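Side-chain contact in flavoprotein (Thermotoga maritima, PDB 5V8S), which probably transfers electrons as an FMN-binding oxidoreductase, pairing a flavodoxin-like domain with a metallo-beta-lactamase-like domain that holds a mu-oxo-diiron centre: residues Arg20-Asp24 against Pro25-Val29. The protein carries 1 engineered substitution. Numbering follows the deposited sequence.
Sequences RIFDD and PEIYV
The aliphatic part of Arg20 lies over one face of the Tyr28 ring: CG stands 4.2 Å above the plane, offset toward the rim, and Arg20 CB makes an off-centre CH-pi contact, 30° from the ring normal. At the ring's edge, in its plane, Tyr28 OH donates to Glu26 OE2 (2.7 Å), using the anti lone pair of that oxygen. The guanidinium of Arg20 stands nearly upright to the ring (87°) and turns its edge toward Tyr28 OH. With CG anti to N (chi1 -168°) and a bend at chi3, the arginine runs beside the tyrosine, and its NE reaches Asp23 OD1 in a salt bridge of 2.8 Å.

The backbone evidence identifies a classic beta bulge: Ile27 O accepts from Ile21 N (2.8 Å) and, weakly, from Phe22 N (3.3 Å), while Ile27 N donates to Phe22 O (3.0 Å). A cis peptide before Pro25 lies in the turn. On the face bearing Phe22 and Ile27, the two side chains run alongside each other, Phe22 CD2 meeting Ile27 CD1 at 3.9 Å.

This hairpin joins strand 16-22, outermost in its sheet within the chain, to strand 26-34, which pairs next with strand 50-59. Phe22 and Ile27 pack on Ile175 of strand 175-179, in the other sheet of the metallo-beta-lactamase-like sandwich, and Lys245 makes a cation-pi contact with Phe22.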
ATOM      1  N   ARG A  20      15.402  32.873 -20.223  1.00 28.55           N
ATOM      2  CA  ARG A  20      15.174  34.151 -19.569  1.00 28.42           C
ATOM      3  C   ARG A  20      13.670  34.383 -19.539  1.00 29.51           C
ATOM      4  O   ARG A  20      13.011  34.345 -20.584  1.00 33.58           O
ATOM      5  CB  ARG A  20      15.904  35.278 -20.296  1.00 30.63           C
ATOM      6  CG  ARG A  20      15.923  36.553 -19.458  1.00 32.09           C
ATOM      7  CD  ARG A  20      16.803  37.635 -20.051  1.00 35.81           C
ATOM      8  NE  ARG A  20      16.400  37.966 -21.401  1.00 40.07           N
ATOM      9  CZ  ARG A  20      17.054  37.599 -22.497  1.00 44.40           C
ATOM     10  NH1 ARG A  20      18.169  36.873 -22.414  1.00 45.53           N
ATOM     11  NH2 ARG A  20      16.590  37.963 -23.683  1.00 45.96           N
ATOM     12  N   ILE A  21      13.117  34.555 -18.345  1.00 27.07           N
ATOM     13  CA  ILE A  21      11.683  34.734 -18.179  1.00 25.82           C
ATOM     14  C   ILE A  21      11.309  36.164 -17.792  1.00 26.20           C
ATOM     15  O   ILE A  21      10.132  36.531 -17.921  1.00 28.23           O
ATOM     16  CB  ILE A  21      11.079  33.717 -17.185  1.00 24.94           C
ATOM     17  CG1 ILE A  21      11.870  33.702 -15.868  1.00 24.37           C
ATOM     18  CG2 ILE A  21      11.032  32.316 -17.817  1.00 26.65           C
ATOM     19  CD1 ILE A  21      11.170  32.947 -14.745  1.00 24.93           C
ATOM     20  N   PHE A  22      12.257  36.974 -17.323  1.00 25.52           N
ATOM     21  CA  PHE A  22      12.037  38.396 -17.119  1.00 26.42           C
ATOM     22  C   PHE A  22      13.274  39.141 -17.581  1.00 27.92           C
ATOM     23  O   PHE A  22      14.397  38.637 -17.466  1.00 26.84           O
ATOM     24  CB  PHE A  22      11.777  38.740 -15.648  1.00 26.88           C
ATOM     25  CG  PHE A  22      10.443  38.289 -15.158  1.00 27.02           C
ATOM     26  CD1 PHE A  22       9.328  39.080 -15.337  1.00 28.14           C
ATOM     27  CD2 PHE A  22      10.303  37.069 -14.522  1.00 27.38           C
ATOM     28  CE1 PHE A  22       8.087  38.656 -14.891  1.00 30.06           C
ATOM     29  CE2 PHE A  22       9.069  36.640 -14.076  1.00 28.27           C
ATOM     30  CZ  PHE A  22       7.962  37.435 -14.255  1.00 29.67           C
ATOM     31  N   ASP A  23      13.050  40.343 -18.112  1.00 30.25           N
ATOM     32  CA  ASP A  23      14.148  41.213 -18.488  1.00 33.30           C
ATOM     33  C   ASP A  23      14.485  42.217 -17.398  1.00 33.88           C
ATOM     34  O   ASP A  23      15.656  42.587 -17.258  1.00 36.22           O
ATOM     35  CB  ASP A  23      13.800  41.979 -19.768  1.00 36.30           C
ATOM     36  CG  ASP A  23      14.007  41.150 -21.028  1.00 39.70           C
ATOM     37  OD1 ASP A  23      14.621  40.058 -20.949  1.00 42.52           O
ATOM     38  OD2 ASP A  23      13.549  41.591 -22.102  1.00 41.51           O
ATOM     39  N   ASP A  24      13.494  42.664 -16.628  1.00 32.41           N
ATOM     40  CA  ASP A  24      13.704  43.672 -15.587  1.00 33.37           C
ATOM     41  C   ASP A  24      13.057  43.204 -14.292  1.00 33.32           C
ATOM     42  O   ASP A  24      11.834  43.353 -14.124  1.00 35.19           O
ATOM     43  CB  ASP A  24      13.132  45.031 -15.975  1.00 35.70           C
ATOM     44  CG  ASP A  24      13.557  46.131 -15.004  1.00 38.21           C
ATOM     45  OD1 ASP A  24      14.220  45.804 -13.994  1.00 39.43           O
ATOM     46  OD2 ASP A  24      13.236  47.312 -15.258  1.00 38.48           O
ATOM     47  N   PRO A  25      13.828  42.641 -13.351  1.00 32.00           N
ATOM     48  CA  PRO A  25      15.253  42.331 -13.484  1.00 30.63           C
ATOM     49  C   PRO A  25      15.462  41.099 -14.353  1.00 29.41           C
ATOM     50  O   PRO A  25      14.503  40.398 -14.683  1.00 28.67           O
ATOM     51  CB  PRO A  25      15.681  42.053 -12.051  1.00 32.35           C
ATOM     52  CG  PRO A  25      14.460  41.543 -11.392  1.00 32.01           C
ATOM     53  CD  PRO A  25      13.308  42.268 -12.023  1.00 32.19           C
ATOM     54  N   GLU A  26      16.713  40.843 -14.717  1.00 29.44           N
ATOM     55  CA  GLU A  26      17.058  39.721 -15.585  1.00 28.00           C
ATOM     56  C   GLU A  26      16.955  38.429 -14.773  1.00 26.06           C
ATOM     57  O   GLU A  26      17.763  38.203 -13.866  1.00 27.05           O
ATOM     58  CB  GLU A  26      18.475  39.956 -16.103  1.00 29.61           C
ATOM     59  CG  GLU A  26      18.918  39.058 -17.235  1.00 31.14           C
ATOM     60  CD  GLU A  26      20.361  39.321 -17.673  1.00 33.11           C
ATOM     61  OE1 GLU A  26      20.889  40.425 -17.415  1.00 35.78           O
ATOM     62  OE2 GLU A  26      20.979  38.415 -18.278  1.00 35.22           O
ATOM     63  N   ILE A  27      15.966  37.581 -15.091  1.00 24.41           N
ATOM     64  CA  ILE A  27      15.704  36.353 -14.340  1.00 23.04           C
ATOM     65  C   ILE A  27      15.646  35.194 -15.316  1.00 21.88           C
ATOM     66  O   ILE A  27      14.960  35.276 -16.340  1.00 23.25           O
ATOM     67  CB  ILE A  27      14.385  36.431 -13.541  1.00 23.01           C
ATOM     68  CG1 ILE A  27      14.444  37.554 -12.507  1.00 23.86           C
ATOM     69  CG2 ILE A  27      14.076  35.094 -12.854  1.00 23.55           C
ATOM     70  CD1 ILE A  27      13.112  37.868 -11.895  1.00 24.73           C
ATOM     71  N   TYR A  28      16.351  34.111 -14.983  1.00 21.52           N
ATOM     72  CA  TYR A  28      16.339  32.860 -15.726  1.00 22.68           C
ATOM     73  C   TYR A  28      15.707  31.780 -14.866  1.00 21.06           C
ATOM     74  O   TYR A  28      15.900  31.751 -13.643  1.00 22.16           O
ATOM     75  CB  TYR A  28      17.760  32.402 -16.071  1.00 25.70           C
ATOM     76  CG  TYR A  28      18.485  33.355 -16.986  1.00 28.19           C
ATOM     77  CD1 TYR A  28      19.072  34.508 -16.485  1.00 29.28           C
ATOM     78  CD2 TYR A  28      18.586  33.106 -18.347  1.00 29.63           C
ATOM     79  CE1 TYR A  28      19.727  35.390 -17.312  1.00 30.28           C
ATOM     80  CE2 TYR A  28      19.241  33.992 -19.185  1.00 31.51           C
ATOM     81  CZ  TYR A  28      19.813  35.128 -18.660  1.00 31.43           C
ATOM     82  OH  TYR A  28      20.462  36.020 -19.483  1.00 33.80           O
ATOM     83  N   VAL A  29      14.974  30.881 -15.510  1.00 20.85           N
ATOM     84  CA  VAL A  29      14.600  29.609 -14.896  1.00 20.73           C
ATOM     85  C   VAL A  29      15.532  28.529 -15.412  1.00 22.23           C
ATOM     86  O   VAL A  29      15.903  28.513 -16.596  1.00 23.22           O
ATOM     87  CB  VAL A  29      13.122  29.230 -15.154  1.00 21.75           C
ATOM     88  CG1 VAL A  29      12.855  29.075 -16.655  1.00 23.41           C
ATOM     89  CG2 VAL A  29      12.731  27.969 -14.369  1.00 21.83           C
TER